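Local coordinates for adenylate kinase (Cryptosporidium parvum Iowa II, PDB 3BE4), which probably catalyses the reversible transfer of a phosphate group from ATP to AMP, as adenylate kinases do, and here holds the two-substrate mimic bis(adenosine)-5'-pentaphosphate, at residues G19-C22 against E23-K26; E127-S130 against G131-T134; A202-P205 against P206-T210. One frame throughout, in Å; residues are numbered along the deposited sequence.

Contact 1 of 3, residues G19-C22 against E23-K26; sequences GTQC and EFIK. With AP5 (bis(adenosine)-5'-pentaphosphate), chain C.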
loop_
_atom_site.group_PDB
_atom_site.type_symbol
_atom_site.label_atom_id
_atom_site.label_comp_id
_atom_site.label_asym_id
_atom_site.label_seq_id
_atom_site.Cartn_x
_atom_site.Cartn_y
_atom_site.Cartn_z
ATOM N N GLY A 19 3.517 -3.283 0.380
ATOM C CA GLY A 19 3.340 -3.586 1.829
ATOM C C GLY A 19 4.591 -4.262 2.206
ATOM O O GLY A 19 5.010 -4.071 3.437
ATOM N N THR A 20 5.247 -5.069 1.316
ATOM C CA THR A 20 6.527 -5.734 1.713
ATOM C C THR A 20 7.532 -4.648 2.096
ATOM O O THR A 20 8.246 -4.838 3.162
ATOM C CB THR A 20 7.006 -6.583 0.478
ATOM O OG1 THR A 20 6.067 -7.653 0.343
ATOM C CG2 THR A 20 8.393 -7.210 0.790
ATOM N N GLN A 21 7.684 -3.634 1.283
ATOM C CA GLN A 21 8.703 -2.559 1.586
ATOM C C GLN A 21 8.271 -1.793 2.825
ATOM O O GLN A 21 9.121 -1.268 3.537
ATOM C CB GLN A 21 8.846 -1.685 0.371
ATOM C CG GLN A 21 9.486 -2.492 -0.778
ATOM C CD GLN A 21 10.867 -3.142 -0.406
ATOM O OE1 GLN A 21 11.645 -2.450 0.306
ATOM N NE2 GLN A 21 11.227 -4.270 -0.999
ATOM N N CYS A 22 6.976 -1.675 3.101
ATOM C CA CYS A 22 6.537 -0.902 4.295
ATOM C C CYS A 22 7.002 -1.558 5.604
ATOM O O CYS A 22 7.072 -0.912 6.611
ATOM C CB CYS A 22 5.060 -0.606 4.313
ATOM S SG CYS A 22 4.631 0.565 3.053
ATOM N N GLU A 23 7.239 -2.858 5.566
ATOM C CA GLU A 23 7.775 -3.496 6.758
ATOM C C GLU A 23 9.104 -2.892 7.125
ATOM O O GLU A 23 9.345 -2.636 8.331
ATOM C CB GLU A 23 7.914 -5.031 6.560
ATOM C CG GLU A 23 8.656 -5.664 7.775
ATOM C CD GLU A 23 7.609 -6.352 8.667
ATOM O OE1 GLU A 23 6.448 -5.809 8.798
ATOM O OE2 GLU A 23 7.930 -7.475 9.158
ATOM N N PHE A 24 10.042 -2.722 6.194
ATOM C CA PHE A 24 11.358 -2.126 6.619
ATOM C C PHE A 24 11.111 -0.671 6.861
ATOM O O PHE A 24 11.745 -0.104 7.712
ATOM C CB PHE A 24 12.627 -2.338 5.718
ATOM C CG PHE A 24 12.957 -1.194 4.768
ATOM C CD1 PHE A 24 12.311 -1.165 3.524
ATOM C CD2 PHE A 24 13.905 -0.252 5.027
ATOM C CE1 PHE A 24 12.535 -0.153 2.543
ATOM C CE2 PHE A 24 14.181 0.765 4.091
ATOM C CZ PHE A 24 13.463 0.834 2.803
ATOM N N ILE A 25 10.303 0.008 6.029
ATOM C CA ILE A 25 10.171 1.468 6.235
ATOM C C ILE A 25 9.603 1.801 7.619
ATOM O O ILE A 25 10.064 2.739 8.296
ATOM C CB ILE A 25 9.244 2.037 5.118
ATOM C CG1 ILE A 25 9.931 1.969 3.735
ATOM C CG2 ILE A 25 8.845 3.497 5.441
ATOM C CD1 ILE A 25 8.934 2.343 2.555
ATOM N N LYS A 26 8.585 1.072 8.112
ATOM C CA LYS A 26 7.995 1.287 9.436
ATOM C C LYS A 26 9.069 1.100 10.455
ATOM O O LYS A 26 9.169 1.908 11.413
ATOM C CB LYS A 26 7.029 0.096 9.748
ATOM C CG LYS A 26 5.848 0.334 9.308
ATOM C CD LYS A 26 5.010 -1.011 9.308
ATOM C CE LYS A 26 5.214 -2.045 10.403
ATOM N NZ LYS A 26 4.051 -3.098 10.224
HETATM P PA AP5 C . -4.736 -3.522 -1.193
HETATM O O1A AP5 C . -4.724 -4.449 0.033
HETATM O O2A AP5 C . -3.888 -2.338 -1.207
HETATM O O3A AP5 C . -4.458 -4.400 -2.503
HETATM P PB AP5 C . -3.807 -4.014 -3.901
HETATM O O1B AP5 C . -4.000 -2.607 -4.202
HETATM O O2B AP5 C . -4.247 -5.099 -4.892
HETATM O O3B AP5 C . -2.189 -4.249 -3.513
HETATM P PG AP5 C . -1.513 -5.442 -2.755
HETATM O O1G AP5 C . -1.977 -6.708 -3.387
HETATM O O2G AP5 C . -1.730 -5.209 -1.316
HETATM O O3G AP5 C . -0.040 -5.114 -3.222
HETATM P PD AP5 C . 1.328 -4.652 -2.462
HETATM O O1D AP5 C . 1.004 -4.403 -1.051
HETATM O O2D AP5 C . 1.918 -3.615 -3.324
HETATM O O3D AP5 C . 2.255 -5.942 -2.653
HETATM P PE AP5 C . 2.749 -6.968 -1.538
HETATM O O1E AP5 C . 1.601 -7.531 -0.884
HETATM O O2E AP5 C . 3.837 -6.364 -0.673
HETATM O O5F AP5 C . -6.203 -2.978 -1.519
HETATM C C5F AP5 C . -7.208 -3.995 -1.389
HETATM C C4F AP5 C . -8.434 -3.393 -2.193
HETATM O O4F AP5 C . -9.076 -2.489 -1.326
HETATM C C3F AP5 C . -8.179 -2.645 -3.447
HETATM O O3F AP5 C . -8.039 -3.504 -4.557
HETATM C C2F AP5 C . -9.508 -1.862 -3.482
HETATM O O2F AP5 C . -10.650 -2.764 -3.755
HETATM C C1F AP5 C . -9.659 -1.383 -2.050
HETATM N N9A AP5 C . -8.927 -0.163 -1.843
HETATM C C8A AP5 C . -7.750 -0.083 -1.048
HETATM N N7A AP5 C . -7.305 1.162 -1.022
HETATM C C5A AP5 C . -8.217 1.941 -1.762
HETATM C C6A AP5 C . -8.273 3.299 -2.007
HETATM N N6A AP5 C . -7.357 4.235 -1.734
HETATM N N1A AP5 C . -9.375 3.693 -2.806
HETATM C C2A AP5 C . -10.283 2.800 -3.136
HETATM N N3A AP5 C . -10.276 1.469 -2.912
HETATM C C4A AP5 C . -9.199 1.041 -2.105
HETATM O O5J AP5 C . 3.511 -8.002 -2.442
HETATM C C5J AP5 C . 2.734 -8.943 -3.333
HETATM C C4J AP5 C . 3.578 -10.235 -3.369
HETATM O O4J AP5 C . 4.886 -10.088 -3.954
HETATM C C3J AP5 C . 3.689 -10.889 -1.990
HETATM O O3J AP5 C . 3.609 -12.291 -2.132
HETATM C C2J AP5 C . 5.111 -10.514 -1.712
HETATM O O2J AP5 C . 5.727 -11.455 -0.844
HETATM C C1J AP5 C . 5.906 -10.603 -2.940
HETATM N N9B AP5 C . 7.019 -9.731 -3.153
HETATM C C8B AP5 C . 7.182 -8.440 -2.652
HETATM N N7B AP5 C . 8.333 -7.945 -3.145
HETATM C C5B AP5 C . 8.911 -8.900 -3.946
HETATM C C6B AP5 C . 10.018 -8.888 -4.853
HETATM N N6B AP5 C . 10.797 -7.810 -4.931
HETATM N N1B AP5 C . 10.280 -10.024 -5.557
HETATM C C2B AP5 C . 9.390 -11.108 -5.503
HETATM N N3B AP5 C . 8.264 -11.143 -4.727
HETATM C C4B AP5 C . 7.961 -9.997 -4.013
HETATM O O HOH W 1 4.525 -5.739 5.900
HETATM O O HOH W 2 10.632 -4.942 4.153
#

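Contact 2 of 3, residues E127-S130 against G131-T134; sequences ERIS and GRCT. With AP5 (bis(adenosine)-5'-pentaphosphate), chain C.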
loop_
_atom_site.group_PDB
_atom_site.type_symbol
_atom_site.label_atom_id
_atom_site.label_comp_id
_atom_site.label_asym_id
_atom_site.label_seq_id
_atom_site.Cartn_x
_atom_site.Cartn_y
_atom_site.Cartn_z
ATOM N N GLU A 127 2.579 -12.997 -11.351
ATOM C CA GLU A 127 3.404 -14.032 -10.741
ATOM C C GLU A 127 3.541 -13.566 -9.269
ATOM O O GLU A 127 3.605 -14.459 -8.331
ATOM C CB GLU A 127 4.779 -13.905 -11.418
ATOM C CG GLU A 127 5.807 -14.794 -10.688
ATOM C CD GLU A 127 5.549 -16.292 -10.715
ATOM O OE1 GLU A 127 4.616 -16.713 -11.504
ATOM O OE2 GLU A 127 6.484 -16.951 -10.131
ATOM N N ARG A 128 3.644 -12.281 -9.019
ATOM C CA ARG A 128 3.763 -11.881 -7.556
ATOM C C ARG A 128 2.510 -12.274 -6.772
ATOM O O ARG A 128 2.584 -12.854 -5.658
ATOM C CB ARG A 128 3.919 -10.348 -7.373
ATOM C CG ARG A 128 5.121 -9.733 -8.124
ATOM C CD ARG A 128 6.399 -10.261 -7.410
ATOM N NE ARG A 128 7.652 -9.805 -8.049
ATOM C CZ ARG A 128 8.261 -8.596 -7.820
ATOM N NH1 ARG A 128 7.791 -7.714 -6.951
ATOM N NH2 ARG A 128 9.434 -8.380 -8.496
ATOM N N ILE A 129 1.324 -12.054 -7.328
ATOM C CA ILE A 129 0.045 -12.303 -6.593
ATOM C C ILE A 129 -0.151 -13.822 -6.485
ATOM O O ILE A 129 -0.576 -14.326 -5.463
ATOM C CB ILE A 129 -1.135 -11.566 -7.390
ATOM C CG1 ILE A 129 -1.016 -10.088 -7.167
ATOM C CG2 ILE A 129 -2.358 -12.188 -6.788
ATOM C CD1 ILE A 129 -2.047 -9.284 -7.982
ATOM N N SER A 130 0.214 -14.554 -7.531
ATOM C CA SER A 130 -0.096 -15.984 -7.545
ATOM C C SER A 130 0.625 -16.737 -6.411
ATOM O O SER A 130 0.063 -17.713 -5.895
ATOM C CB SER A 130 0.188 -16.587 -8.903
ATOM O OG SER A 130 1.501 -16.690 -9.020
ATOM N N GLY A 131 1.762 -16.260 -5.963
ATOM C CA GLY A 131 2.484 -16.919 -4.853
ATOM C C GLY A 131 2.194 -16.318 -3.491
ATOM O O GLY A 131 2.812 -16.805 -2.532
ATOM N N ARG A 132 1.327 -15.360 -3.374
ATOM C CA ARG A 132 1.200 -14.604 -2.129
ATOM C C ARG A 132 0.459 -15.342 -1.092
ATOM O O ARG A 132 -0.500 -16.087 -1.340
ATOM C CB ARG A 132 0.420 -13.304 -2.474
ATOM C CG ARG A 132 0.502 -12.348 -1.302
ATOM C CD ARG A 132 -0.650 -11.602 -0.980
ATOM N NE ARG A 132 -1.556 -11.081 -1.970
ATOM C CZ ARG A 132 -1.558 -9.829 -2.312
ATOM N NH1 ARG A 132 -0.651 -8.969 -1.812
ATOM N NH2 ARG A 132 -2.546 -9.423 -3.163
ATOM N N CYS A 133 0.886 -15.251 0.155
ATOM C CA CYS A 133 -0.078 -15.537 1.274
ATOM C C CYS A 133 0.163 -14.564 2.429
ATOM O O CYS A 133 1.242 -13.869 2.477
ATOM C CB CYS A 133 0.163 -16.920 1.865
ATOM S SG CYS A 133 1.762 -17.442 2.003
ATOM N N THR A 134 -0.841 -14.454 3.291
ATOM C CA THR A 134 -0.861 -13.323 4.156
ATOM C C THR A 134 -1.177 -13.760 5.590
ATOM O O THR A 134 -1.900 -14.726 5.786
ATOM C CB THR A 134 -1.984 -12.411 3.761
ATOM O OG1 THR A 134 -1.764 -11.991 2.356
ATOM C CG2 THR A 134 -2.049 -11.181 4.739
HETATM P PA AP5 C . -4.736 -3.522 -1.193
HETATM O O1A AP5 C . -4.724 -4.449 0.033
HETATM O O2A AP5 C . -3.888 -2.338 -1.207
HETATM O O3A AP5 C . -4.458 -4.400 -2.503
HETATM P PB AP5 C . -3.807 -4.014 -3.901
HETATM O O1B AP5 C . -4.000 -2.607 -4.202
HETATM O O2B AP5 C . -4.247 -5.099 -4.892
HETATM O O3B AP5 C . -2.189 -4.249 -3.513
HETATM P PG AP5 C . -1.513 -5.442 -2.755
HETATM O O1G AP5 C . -1.977 -6.708 -3.387
HETATM O O2G AP5 C . -1.730 -5.209 -1.316
HETATM O O3G AP5 C . -0.040 -5.114 -3.222
HETATM P PD AP5 C . 1.328 -4.652 -2.462
HETATM O O1D AP5 C . 1.004 -4.403 -1.051
HETATM O O2D AP5 C . 1.918 -3.615 -3.324
HETATM O O3D AP5 C . 2.255 -5.942 -2.653
HETATM P PE AP5 C . 2.749 -6.968 -1.538
HETATM O O1E AP5 C . 1.601 -7.531 -0.884
HETATM O O2E AP5 C . 3.837 -6.364 -0.673
HETATM O O5F AP5 C . -6.203 -2.978 -1.519
HETATM C C5F AP5 C . -7.208 -3.995 -1.389
HETATM C C4F AP5 C . -8.434 -3.393 -2.193
HETATM O O4F AP5 C . -9.076 -2.489 -1.326
HETATM C C3F AP5 C . -8.179 -2.645 -3.447
HETATM O O3F AP5 C . -8.039 -3.504 -4.557
HETATM C C2F AP5 C . -9.508 -1.862 -3.482
HETATM O O2F AP5 C . -10.650 -2.764 -3.755
HETATM C C1F AP5 C . -9.659 -1.383 -2.050
HETATM N N9A AP5 C . -8.927 -0.163 -1.843
HETATM C C8A AP5 C . -7.750 -0.083 -1.048
HETATM N N7A AP5 C . -7.305 1.162 -1.022
HETATM C C5A AP5 C . -8.217 1.941 -1.762
HETATM C C6A AP5 C . -8.273 3.299 -2.007
HETATM N N6A AP5 C . -7.357 4.235 -1.734
HETATM N N1A AP5 C . -9.375 3.693 -2.806
HETATM C C2A AP5 C . -10.283 2.800 -3.136
HETATM N N3A AP5 C . -10.276 1.469 -2.912
HETATM C C4A AP5 C . -9.199 1.041 -2.105
HETATM O O5J AP5 C . 3.511 -8.002 -2.442
HETATM C C5J AP5 C . 2.734 -8.943 -3.333
HETATM C C4J AP5 C . 3.578 -10.235 -3.369
HETATM O O4J AP5 C . 4.886 -10.088 -3.954
HETATM C C3J AP5 C . 3.689 -10.889 -1.990
HETATM O O3J AP5 C . 3.609 -12.291 -2.132
HETATM C C2J AP5 C . 5.111 -10.514 -1.712
HETATM O O2J AP5 C . 5.727 -11.455 -0.844
HETATM C C1J AP5 C . 5.906 -10.603 -2.940
HETATM N N9B AP5 C . 7.019 -9.731 -3.153
HETATM C C8B AP5 C . 7.182 -8.440 -2.652
HETATM N N7B AP5 C . 8.333 -7.945 -3.145
HETATM C C5B AP5 C . 8.911 -8.900 -3.946
HETATM C C6B AP5 C . 10.018 -8.888 -4.853
HETATM N N6B AP5 C . 10.797 -7.810 -4.931
HETATM N N1B AP5 C . 10.280 -10.024 -5.557
HETATM C C2B AP5 C . 9.390 -11.108 -5.503
HETATM N N3B AP5 C . 8.264 -11.143 -4.727
HETATM C C4B AP5 C . 7.961 -9.997 -4.013
HETATM O O HOH W 3 -2.528 -15.867 -4.134
#

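Contact 3 of 3, residues A202-P205 against P206-T210; sequences AKLP and PKEVT. With AP5 (bis(adenosine)-5'-pentaphosphate), chain C.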
loop_
_atom_site.group_PDB
_atom_site.type_symbol
_atom_site.label_atom_id
_atom_site.label_comp_id
_atom_site.label_asym_id
_atom_site.label_seq_id
_atom_site.Cartn_x
_atom_site.Cartn_y
_atom_site.Cartn_z
ATOM N N ALA A 202 10.795 -2.058 -9.303
ATOM C CA ALA A 202 10.153 -3.042 -8.400
ATOM C C ALA A 202 10.301 -4.489 -8.912
ATOM O O ALA A 202 9.884 -5.424 -8.240
ATOM C CB ALA A 202 8.680 -2.662 -8.110
ATOM N N LYS A 203 10.835 -4.674 -10.141
ATOM C CA LYS A 203 11.043 -6.015 -10.668
ATOM C C LYS A 203 12.198 -6.731 -9.971
ATOM O O LYS A 203 12.308 -7.977 -10.060
ATOM C CB LYS A 203 11.269 -5.945 -12.191
ATOM C CG LYS A 203 10.030 -5.603 -12.948
ATOM C CD LYS A 203 10.399 -5.482 -14.512
ATOM C CE LYS A 203 10.786 -6.814 -15.154
ATOM N NZ LYS A 203 9.652 -7.907 -15.097
ATOM N N LEU A 204 13.100 -6.004 -9.306
ATOM C CA LEU A 204 14.222 -6.644 -8.710
ATOM C C LEU A 204 13.906 -7.432 -7.436
ATOM O O LEU A 204 12.854 -7.304 -6.823
ATOM C CB LEU A 204 15.171 -5.486 -8.239
ATOM C CG LEU A 204 15.745 -4.646 -9.385
ATOM C CD1 LEU A 204 16.417 -3.416 -8.996
ATOM C CD2 LEU A 204 16.665 -5.536 -10.211
ATOM N N PRO A 205 14.838 -8.254 -6.959
ATOM C CA PRO A 205 14.589 -8.925 -5.674
ATOM C C PRO A 205 14.292 -7.971 -4.512
ATOM O O PRO A 205 14.752 -6.812 -4.544
ATOM C CB PRO A 205 15.887 -9.727 -5.416
ATOM C CG PRO A 205 16.461 -9.883 -6.861
ATOM C CD PRO A 205 16.122 -8.639 -7.606
ATOM N N PRO A 206 13.583 -8.474 -3.489
ATOM C CA PRO A 206 13.076 -7.529 -2.460
ATOM C C PRO A 206 14.189 -6.734 -1.788
ATOM O O PRO A 206 13.984 -5.543 -1.608
ATOM C CB PRO A 206 12.361 -8.431 -1.487
ATOM C CG PRO A 206 12.430 -9.852 -2.013
ATOM C CD PRO A 206 13.157 -9.876 -3.269
ATOM N N LYS A 207 15.313 -7.391 -1.443
ATOM C CA LYS A 207 16.396 -6.596 -0.855
ATOM C C LYS A 207 16.967 -5.548 -1.691
ATOM O O LYS A 207 17.495 -4.496 -1.152
ATOM C CB LYS A 207 17.537 -7.487 -0.266
ATOM C CG LYS A 207 16.977 -8.373 0.732
ATOM C CD LYS A 207 18.099 -9.232 1.468
ATOM C CE LYS A 207 17.491 -10.245 2.359
ATOM N NZ LYS A 207 18.587 -11.163 2.876
ATOM N N GLU A 208 17.070 -5.720 -3.036
ATOM C CA GLU A 208 17.497 -4.699 -3.954
ATOM C C GLU A 208 16.511 -3.601 -4.121
ATOM O O GLU A 208 16.898 -2.425 -4.238
ATOM C CB GLU A 208 17.679 -5.309 -5.329
ATOM C CG GLU A 208 18.928 -6.248 -5.324
ATOM C CD GLU A 208 19.305 -6.777 -6.794
ATOM O OE1 GLU A 208 19.066 -6.105 -7.814
ATOM O OE2 GLU A 208 19.849 -7.941 -6.922
ATOM N N VAL A 209 15.173 -3.894 -4.011
ATOM C CA VAL A 209 14.253 -2.801 -4.013
ATOM C C VAL A 209 14.405 -1.939 -2.725
ATOM O O VAL A 209 14.324 -0.725 -2.824
ATOM C CB VAL A 209 12.746 -3.358 -4.135
ATOM C CG1 VAL A 209 11.721 -2.211 -4.062
ATOM C CG2 VAL A 209 12.653 -4.252 -5.377
ATOM N N THR A 210 14.641 -2.601 -1.590
ATOM C CA THR A 210 14.857 -1.924 -0.316
ATOM C C THR A 210 16.076 -1.002 -0.509
ATOM O O THR A 210 15.974 0.150 -0.094
ATOM C CB THR A 210 15.107 -2.902 0.744
ATOM O OG1 THR A 210 13.911 -3.667 1.036
ATOM C CG2 THR A 210 15.544 -2.229 2.090
HETATM P PA AP5 C . -4.736 -3.522 -1.193
HETATM O O1A AP5 C . -4.724 -4.449 0.033
HETATM O O2A AP5 C . -3.888 -2.338 -1.207
HETATM O O3A AP5 C . -4.458 -4.400 -2.503
HETATM P PB AP5 C . -3.807 -4.014 -3.901
HETATM O O1B AP5 C . -4.000 -2.607 -4.202
HETATM O O2B AP5 C . -4.247 -5.099 -4.892
HETATM O O3B AP5 C . -2.189 -4.249 -3.513
HETATM P PG AP5 C . -1.513 -5.442 -2.755
HETATM O O1G AP5 C . -1.977 -6.708 -3.387
HETATM O O2G AP5 C . -1.730 -5.209 -1.316
HETATM O O3G AP5 C . -0.040 -5.114 -3.222
HETATM P PD AP5 C . 1.328 -4.652 -2.462
HETATM O O1D AP5 C . 1.004 -4.403 -1.051
HETATM O O2D AP5 C . 1.918 -3.615 -3.324
HETATM O O3D AP5 C . 2.255 -5.942 -2.653
HETATM P PE AP5 C . 2.749 -6.968 -1.538
HETATM O O1E AP5 C . 1.601 -7.531 -0.884
HETATM O O2E AP5 C . 3.837 -6.364 -0.673
HETATM O O5F AP5 C . -6.203 -2.978 -1.519
HETATM C C5F AP5 C . -7.208 -3.995 -1.389
HETATM C C4F AP5 C . -8.434 -3.393 -2.193
HETATM O O4F AP5 C . -9.076 -2.489 -1.326
HETATM C C3F AP5 C . -8.179 -2.645 -3.447
HETATM O O3F AP5 C . -8.039 -3.504 -4.557
HETATM C C2F AP5 C . -9.508 -1.862 -3.482
HETATM O O2F AP5 C . -10.650 -2.764 -3.755
HETATM C C1F AP5 C . -9.659 -1.383 -2.050
HETATM N N9A AP5 C . -8.927 -0.163 -1.843
HETATM C C8A AP5 C . -7.750 -0.083 -1.048
HETATM N N7A AP5 C . -7.305 1.162 -1.022
HETATM C C5A AP5 C . -8.217 1.941 -1.762
HETATM C C6A AP5 C . -8.273 3.299 -2.007
HETATM N N6A AP5 C . -7.357 4.235 -1.734
HETATM N N1A AP5 C . -9.375 3.693 -2.806
HETATM C C2A AP5 C . -10.283 2.800 -3.136
HETATM N N3A AP5 C . -10.276 1.469 -2.912
HETATM C C4A AP5 C . -9.199 1.041 -2.105
HETATM O O5J AP5 C . 3.511 -8.002 -2.442
HETATM C C5J AP5 C . 2.734 -8.943 -3.333
HETATM C C4J AP5 C . 3.578 -10.235 -3.369
HETATM O O4J AP5 C . 4.886 -10.088 -3.954
HETATM C C3J AP5 C . 3.689 -10.889 -1.990
HETATM O O3J AP5 C . 3.609 -12.291 -2.132
HETATM C C2J AP5 C . 5.111 -10.514 -1.712
HETATM O O2J AP5 C . 5.727 -11.455 -0.844
HETATM C C1J AP5 C . 5.906 -10.603 -2.940
HETATM N N9B AP5 C . 7.019 -9.731 -3.153
HETATM C C8B AP5 C . 7.182 -8.440 -2.652
HETATM N N7B AP5 C . 8.333 -7.945 -3.145
HETATM C C5B AP5 C . 8.911 -8.900 -3.946
HETATM C C6B AP5 C . 10.018 -8.888 -4.853
HETATM N N6B AP5 C . 10.797 -7.810 -4.931
HETATM N N1B AP5 C . 10.280 -10.024 -5.557
HETATM C C2B AP5 C . 9.390 -11.108 -5.503
HETATM N N3B AP5 C . 8.264 -11.143 -4.727
HETATM C C4B AP5 C . 7.961 -9.997 -4.013
#

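Contact 1 of 3, residues G19-C22 against E23-K26
The backbone of 19-22 and 23-26 forms one unbroken helix, in which Ile25 N and Lys26 N reach back four residues to Gln21 O and Cys22 O. The first of these bonds is nearly straight, 3.0 Å from Ile25 N to Gln21 O. Two residues earlier the bonding is looser: Glu23 N bonds to Thr20 O and adds only a weak bond to Gly19 O. Two waters donate to these same carbonyl oxygens.

The side chains of Gln21 and Phe24 meet obliquely, Gln21 OE1 lying 3.3 Å from Phe24 CE1 with amide and ring planes 71° apart. A bend at chi2 (-56°) swings the Gln21 amide outward, OE1 toward the Phe24 ring, and both of its ends are held outside this turn, OE1 by the Thr210 hydroxyl and NE2 by Pro206 O, so its rotation is fixed. Ile25 lays CG1 against Gln21 O, 3.3 Å away, and over one face of the Phe24 ring, off toward its rim. The aliphatic stem of Lys26 passes Cys22 O, with CG at 3.2 Å from that oxygen, while Cys22 itself packs on Val87 and His33 of the parallel sheet.

At the start of the helix two residues grip the bound AP5. Gly19 N donates to AP5 O1D at 3.1 Å. Thr20 has OG1 beside its own backbone N (chi1 -69°), which brings both groups to one phosphate oxygen: N and OG1 each lie 2.8 Å from AP5 O2E. Main-chain N-H groups and a hydroxyl closing on phosphates at a helix N-terminus are the hallmark of the P-loop, here holding the phosphates of what is probably the ATP-mimicking half of the inhibitor.

Contact 2 of 3, residues E127-S130 against G131-T134
Backbone bonding between Arg132 and Ile129 closes the last turn of helix 122-130: Arg132 N donates to Ile129 O at 3.0 Å. A second bond, from Gly131 N to Glu127 O, is weak. Ser130 OG, set between its own backbone N and carbonyl carbon (chi1 74°), folds back to donate to Glu127 O at 3.1 Å, and this oxygen is also bonded by His143.

Van der Waals contact is modest. Arg132 CB rests 3.3 Å from Ile129 O, while the Ile129 side chain turns to Val173 and Arg176 of helix 170-184.

Two arginines carry the contacts with AP5. Arg132 offers two N-H groups to a single phosphate oxygen, NH1 at 3.1 Å and NH2 at 2.8 Å from AP5 O1G, with phosphorus PG lying in the guanidinium plane at its edge; a salt bridge from NE to Asp168 steadies the group from behind. Arg128 approaches differently. Its guanidinium spreads flat over the adenine, AP5 N1B standing 3.3 Å above the guanidinium plane over its centre, and NH2 is anchored by Glu124 and Ala202 O.

Arg128 thus covers the base and Arg132, four residues on, binds a phosphate, where helix 122-130 passes into strand 132-134 of the small antiparallel sheet, part of the lid region of adenylate kinases.

Contact 3 of 3, residues A202-P205 against P206-T210
Glu208 extends its side chain across that of Leu204 at about a right angle, its OE1 lying 3.4 Å from Leu204 CD2. The Pro205 ring runs alongside the same glutamate and points the same way, with Pro205 CD 3.8 Å from Glu208 CD. Val209 places CG2 beside its own backbone N (chi1 177° for CG1), which brings CG2 to 3.4 Å from Leu204 O and 4.0 Å from Leu204 CB. Pro205 is the N-cap of helix 206-216: its carbonyl oxygen accepts from Val209 N at 3.0 Å, and Pro206 fills the first helical position, where the lack of an N-H costs nothing. This is the loop-to-helix turn that follows strand 197-201, the edge strand of the parallel sheet, and it borders the adenine pocket. Leu204 O accepts from the exocyclic amine of the inhibitor, 2.8 Å from AP5 N6B at an N-H...O angle of 161°, a bond consistent with recognition of the adenine amino group. Beside it the Pro206 ring touches the base, CG lying 3.8 Å from AP5 C6B.

Along the chain the contacts follow in series: contact 1 on helix 18-29, contact 2 at the passage from helix 122-130 to the small antiparallel sheet of the lid, contact 3 where the outer strand 197-201 of the parallel sheet leads to helix 206-216. Their centres lie about 17 Å (1 and 2), 12 Å (1 and 3) and 16 Å (2 and 3) apart. Contacts 1 and 3 touch directly, joining the P-loop helix to the last helix; contacts 2 and 3 meet through a single arginine, whereas 1 and 2 do not touch. All three reach the same AP5 molecule, so distant parts of the chain converge on one adenosine and its phosphates.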